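Local coordinates for protein ectoine hydroxylase (Sphingopyxis alaskensis, PDB 4MHR) that catalyses the iron- and 2-oxoglutarate-dependent hydroxylation of L-ectoine to 5-hydroxyectoine, a compatible solute that protects cells under osmotic stress, at residues Leu12-Gln17 against Glu22-Leu27; Ser153-Trp158 against Asp162-Met167. All blocks are in the same frame, centred on the assembly; numbering follows the deposited sequence.

Both contacts lie on the same side of the chain's centre, with their centres about 11 Å apart. Contact 2 belongs to the active site. It contains the iron ligand Asp154 and Trp158, which is important for ectoine stabilization. Contact 1 is a surface contact and packs against contact 2 through Tyr13, Leu12 and Arg26. The Tyr13 side chain is about 10 Å from that of Trp158. Polar bonds join the two at Glu156. Its OE1 forms a salt bridge with Arg16 NH2 at 2.9 Å, and its OE2 lies 2.5 Å from Ser15 OG, a probable hydrogen bond. The rings of Tyr13 and Phe155 meet edge-to-face. Asp28 is a further tie, bonding Tyr13 of contact 1 and both Arg166 and Met167 of contact 2.

Contact 1. Residues Leu12-Gln17 against Glu22-Leu27; sequences LYPSRQ and EMRPRL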
# COMPACT_ATOMS: atom_id res chain seq x y z
N LEU A 12 6.55 -9.03 -19.04
CA LEU A 12 5.40 -9.89 -18.69
C LEU A 12 4.11 -9.13 -18.60
O LEU A 12 3.00 -9.68 -18.72
CB LEU A 12 5.70 -10.61 -17.36
CG LEU A 12 6.51 -11.90 -17.50
CD1 LEU A 12 7.81 -11.80 -18.24
CD2 LEU A 12 6.79 -12.43 -16.10
N TYR A 13 4.24 -7.83 -18.35
CA TYR A 13 3.06 -7.01 -18.10
C TYR A 13 3.03 -5.64 -18.90
O TYR A 13 3.03 -4.56 -18.28
CB TYR A 13 3.04 -6.77 -16.56
CG TYR A 13 2.95 -7.99 -15.75
CD1 TYR A 13 1.81 -8.75 -15.78
CD2 TYR A 13 3.98 -8.39 -14.90
CE1 TYR A 13 1.71 -9.91 -15.05
CE2 TYR A 13 3.85 -9.54 -14.11
CZ TYR A 13 2.70 -10.28 -14.17
OH TYR A 13 2.52 -11.42 -13.39
N PRO A 14 2.97 -5.68 -20.26
CA PRO A 14 2.93 -4.42 -21.08
C PRO A 14 1.71 -3.60 -20.86
O PRO A 14 0.63 -4.16 -20.78
CB PRO A 14 2.95 -4.93 -22.52
CG PRO A 14 2.44 -6.32 -22.44
CD PRO A 14 2.80 -6.88 -21.08
N SER A 15 1.84 -2.31 -20.69
CA SER A 15 0.69 -1.47 -20.51
C SER A 15 1.00 -0.11 -21.12
O SER A 15 2.18 0.22 -21.34
CB SER A 15 0.34 -1.30 -19.01
OG SER A 15 -0.82 -0.50 -18.80
N ARG A 16 -0.05 0.69 -21.33
CA ARG A 16 0.07 2.02 -21.94
C ARG A 16 0.74 2.03 -23.33
O ARG A 16 1.33 3.01 -23.71
CB ARG A 16 0.78 3.01 -21.02
CG ARG A 16 0.30 2.91 -19.60
CD ARG A 16 0.76 4.04 -18.78
NE ARG A 16 0.63 3.77 -17.35
CZ ARG A 16 1.17 4.52 -16.42
NH1 ARG A 16 1.85 5.62 -16.73
NH2 ARG A 16 1.03 4.22 -15.14
N GLN A 17 0.61 0.94 -24.08
CA GLN A 17 1.22 0.82 -25.40
C GLN A 17 0.11 0.94 -26.45
O GLN A 17 0.20 1.77 -27.33
CB GLN A 17 2.04 -0.49 -25.53
CG GLN A 17 3.36 -0.46 -24.75
CD GLN A 17 4.02 -1.82 -24.65
OE1 GLN A 17 3.69 -2.74 -25.40
NE2 GLN A 17 4.95 -1.98 -23.69
N GLU A 22 -6.73 -4.28 -22.21
CA GLU A 22 -6.99 -5.71 -22.07
C GLU A 22 -6.86 -6.21 -20.61
O GLU A 22 -6.07 -5.68 -19.83
CB GLU A 22 -5.91 -6.55 -22.80
CG GLU A 22 -5.23 -6.03 -24.03
CD GLU A 22 -4.39 -7.15 -24.65
OE1 GLU A 22 -3.27 -7.46 -24.17
OE2 GLU A 22 -4.90 -7.78 -25.58
N MET A 23 -7.50 -7.33 -20.36
CA MET A 23 -7.40 -8.10 -19.15
C MET A 23 -6.43 -9.25 -19.40
O MET A 23 -6.76 -10.22 -20.06
CB MET A 23 -8.77 -8.60 -18.72
CG MET A 23 -9.74 -7.47 -18.47
SD MET A 23 -11.09 -7.82 -17.34
CE MET A 23 -12.41 -7.04 -18.23
N ARG A 24 -5.21 -9.13 -18.89
CA ARG A 24 -4.19 -10.18 -19.07
C ARG A 24 -4.01 -10.97 -17.80
O ARG A 24 -4.38 -10.52 -16.73
CB ARG A 24 -2.88 -9.52 -19.43
CG ARG A 24 -2.94 -8.90 -20.82
CD ARG A 24 -1.77 -8.01 -21.11
NE ARG A 24 -0.57 -8.82 -21.25
CZ ARG A 24 0.13 -9.01 -22.37
NH1 ARG A 24 -0.20 -8.40 -23.50
NH2 ARG A 24 1.21 -9.78 -22.33
N PRO A 25 -3.48 -12.19 -17.92
CA PRO A 25 -3.31 -13.00 -16.74
C PRO A 25 -2.12 -12.56 -15.85
O PRO A 25 -1.09 -11.99 -16.31
CB PRO A 25 -3.06 -14.38 -17.32
CG PRO A 25 -2.42 -14.12 -18.63
CD PRO A 25 -3.12 -12.92 -19.15
N ARG A 26 -2.30 -12.76 -14.55
CA ARG A 26 -1.22 -12.68 -13.59
C ARG A 26 -0.37 -13.90 -13.92
O ARG A 26 -0.82 -15.07 -14.10
CB ARG A 26 -1.76 -12.73 -12.15
CG ARG A 26 -0.65 -12.78 -11.09
CD ARG A 26 -1.22 -12.69 -9.69
NE ARG A 26 -0.19 -12.43 -8.71
CZ ARG A 26 -0.14 -11.41 -7.84
NH1 ARG A 26 -1.04 -10.43 -7.80
NH2 ARG A 26 0.87 -11.39 -6.97
N LEU A 27 0.90 -13.63 -13.95
CA LEU A 27 1.88 -14.70 -14.20
C LEU A 27 2.83 -14.96 -13.01
O LEU A 27 3.82 -15.63 -13.15
CB LEU A 27 2.67 -14.30 -15.40
CG LEU A 27 1.81 -14.11 -16.66
CD1 LEU A 27 2.72 -13.56 -17.77
CD2 LEU A 27 1.17 -15.42 -17.10
O HOH W 1 0.28 -10.86 -18.39
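The backbones come nearest at Leu12 and Leu27, CA to CA 7.5 Å; at Tyr13 and Arg24 the CA separation is 8.0 Å. Residues 12-17 have no regular structure. Residues 23-25 form a short strand that pairs antiparallel with strand 195-197, outside the main sheet of this cupin-fold enzyme. No backbone-to-backbone hydrogen bond crosses the contact. A water bridges the two segments, donating to Leu12 O at 3.0 Å and to Pro25 O at 2.7 Å. Tyr13 points its CB away, yet its ring reaches over, and its edge meets Pro25 O and the Leu27 backbone. Leu27 N donates to Tyr13 OH over 2.8 Å, at an N-H...O angle of 153°. The same hydroxyl also bonds Asp28, so two partners hold the buried ring's polar end. Arg26 starts off away from residues 12-17, and its NH1 forms a salt bridge with Asp248. Leu12 CG packs 4.1 Å from Leu27 CD1 at the surface. Arg24 bends at chi3 (70°), which lays its guanidinium face against the Pro14 ring, with NH1 3.5 Å from Pro14 CG. The same NH1 makes a salt bridge to Glu22 OE1 at 3.3 Å, with the oxygen tilted out of the guanidinium plane.

Contact 2. Residues Ser153-Trp158 against Asp162-Met167; sequences SDFETW and DGMPRM
The carbonyl oxygen of Trp158 takes two N-H groups from opposite faces of its plane, and neither lies on a lone pair. Asp162 N approaches Trp158 O at 3.0 Å, with i+4 spacing but bent, at an N-H...O angle of 135°. Met164 N, at i+6, reaches the same Trp158 O beyond the turn, also at 3.0 Å, and its bond is nearly straight at 172°. Gly163 N is equally close but badly angled, and makes no hydrogen bond. The positive phi of Gly163 is consistent with the chain turning so that Met164 N faces Trp158 O.

The Asp162 carboxylate crosses the indole obliquely, with OD2 3.2 Å from Trp158 CD1. The two planes are 27° apart. Asp162 OD2 also forms a salt bridge with Arg288, which would balance its charge.

Helix 154-162 starts two residues after His152 of the facial-triad iron site, with Asp154 as its first residue. Ser153 between them is the N-cap, and its OG accepts weak bonds from Phe155 N and Glu156 N. The chain after the helix leads into strand 169-175 of the cupin core. Asp154 CB lies over one face of the Trp158 ring, and His134 meets that ring edge-to-face.

Met164 runs alongside Trp158, pointing the same way. The last bond of Met164 folds back, bringing CE to 3.8 Å from Trp158 CE3. Met164 SD lies 4.0 Å from Phe155 CD1, at the ring edge, a Met-aromatic contact. Met167 crosses the Phe155 ring at about a right angle, and Met167 CG stands over the centre of one face in a CH-pi contact, 3.6 Å from the centroid. Pro165 O lies at the ring edge, in plane. Phe155 CE1 approaches Arg166 O to 3.3 Å, and that oxygen accepts a hydrogen bond from Asn276 ND2.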
# COMPACT_ATOMS: atom_id res chain seq x y z
N SER A 153 -4.43 0.09 -9.81
CA SER A 153 -3.52 -0.94 -9.36
C SER A 153 -2.17 -0.28 -9.17
O SER A 153 -1.59 0.20 -10.09
CB SER A 153 -3.37 -2.01 -10.43
OG SER A 153 -2.16 -2.80 -10.12
N ASP A 154 -1.64 -0.29 -7.98
CA ASP A 154 -0.29 0.24 -7.78
C ASP A 154 0.73 -0.42 -8.68
O ASP A 154 1.64 0.26 -9.17
CB ASP A 154 0.15 -0.03 -6.33
CG ASP A 154 -0.66 0.78 -5.30
OD1 ASP A 154 -1.11 1.89 -5.62
OD2 ASP A 154 -0.81 0.28 -4.17
N PHE A 155 0.56 -1.72 -8.95
CA PHE A 155 1.59 -2.42 -9.69
C PHE A 155 1.71 -1.88 -11.10
O PHE A 155 2.79 -1.84 -11.67
CB PHE A 155 1.37 -3.92 -9.67
CG PHE A 155 2.32 -4.65 -10.60
CD1 PHE A 155 3.65 -4.84 -10.21
CD2 PHE A 155 1.89 -5.07 -11.88
CE1 PHE A 155 4.54 -5.47 -11.06
CE2 PHE A 155 2.78 -5.72 -12.73
CZ PHE A 155 4.12 -5.89 -12.31
N GLU A 156 0.59 -1.48 -11.71
CA GLU A 156 0.64 -1.01 -13.10
C GLU A 156 1.54 0.23 -13.20
O GLU A 156 2.35 0.34 -14.13
CB GLU A 156 -0.74 -0.76 -13.69
CG GLU A 156 -0.80 -0.58 -15.22
CD GLU A 156 -0.58 0.88 -15.69
OE1 GLU A 156 -0.47 1.75 -14.84
OE2 GLU A 156 -0.46 1.11 -16.94
N THR A 157 1.44 1.12 -12.20
CA THR A 157 2.37 2.23 -12.09
C THR A 157 3.79 1.84 -11.74
O THR A 157 4.76 2.33 -12.36
CB THR A 157 1.86 3.27 -11.12
OG1 THR A 157 0.67 3.80 -11.66
CG2 THR A 157 2.90 4.42 -10.83
N TRP A 158 3.95 1.02 -10.71
CA TRP A 158 5.28 0.59 -10.31
C TRP A 158 6.04 -0.08 -11.47
O TRP A 158 7.23 0.12 -11.64
CB TRP A 158 5.24 -0.27 -9.04
CG TRP A 158 4.72 0.46 -7.86
CD1 TRP A 158 4.66 1.85 -7.70
CD2 TRP A 158 4.13 -0.09 -6.67
NE1 TRP A 158 4.09 2.17 -6.51
CE2 TRP A 158 3.76 1.01 -5.83
CE3 TRP A 158 3.84 -1.40 -6.24
CZ2 TRP A 158 3.15 0.84 -4.58
CZ3 TRP A 158 3.20 -1.59 -5.02
CH2 TRP A 158 2.84 -0.47 -4.19
N ASP A 162 8.27 2.71 -12.63
CA ASP A 162 9.41 2.56 -11.78
C ASP A 162 10.31 1.38 -12.20
O ASP A 162 11.42 1.23 -11.68
CB ASP A 162 9.04 2.39 -10.30
CG ASP A 162 8.25 3.51 -9.75
OD1 ASP A 162 8.59 4.69 -10.05
OD2 ASP A 162 7.25 3.23 -8.97
N GLY A 163 9.83 0.58 -13.14
CA GLY A 163 10.54 -0.62 -13.61
C GLY A 163 10.42 -1.86 -12.75
O GLY A 163 11.27 -2.76 -12.84
N MET A 164 9.34 -1.96 -11.93
CA MET A 164 9.21 -3.14 -11.04
C MET A 164 8.79 -4.23 -11.94
O MET A 164 7.73 -4.14 -12.54
CB MET A 164 8.24 -2.90 -9.86
CG MET A 164 7.94 -4.11 -9.05
SD MET A 164 6.69 -3.86 -7.76
CE MET A 164 7.40 -2.65 -6.68
N PRO A 165 9.60 -5.32 -12.02
CA PRO A 165 9.31 -6.32 -13.05
C PRO A 165 8.17 -7.24 -12.79
O PRO A 165 7.45 -7.56 -13.74
CB PRO A 165 10.60 -7.17 -13.15
CG PRO A 165 11.39 -6.87 -11.94
CD PRO A 165 10.86 -5.58 -11.30
N ARG A 166 8.00 -7.67 -11.54
CA ARG A 166 7.11 -8.79 -11.20
C ARG A 166 6.12 -8.40 -10.07
O ARG A 166 6.41 -7.55 -9.26
CB ARG A 166 7.89 -10.03 -10.78
CG ARG A 166 8.90 -10.60 -11.77
CD ARG A 166 8.16 -11.23 -12.92
NE ARG A 166 9.02 -12.21 -13.42
CZ ARG A 166 8.97 -13.52 -13.19
NH1 ARG A 166 8.04 -14.13 -12.49
NH2 ARG A 166 9.94 -14.22 -13.74
N MET A 167 5.01 -9.13 -9.97
CA MET A 167 4.05 -8.88 -8.87
C MET A 167 4.53 -9.59 -7.64
O MET A 167 4.14 -10.72 -7.41
CB MET A 167 2.65 -9.34 -9.27
CG MET A 167 2.12 -8.55 -10.47
SD MET A 167 0.50 -9.20 -10.81
CE MET A 167 0.10 -8.27 -12.28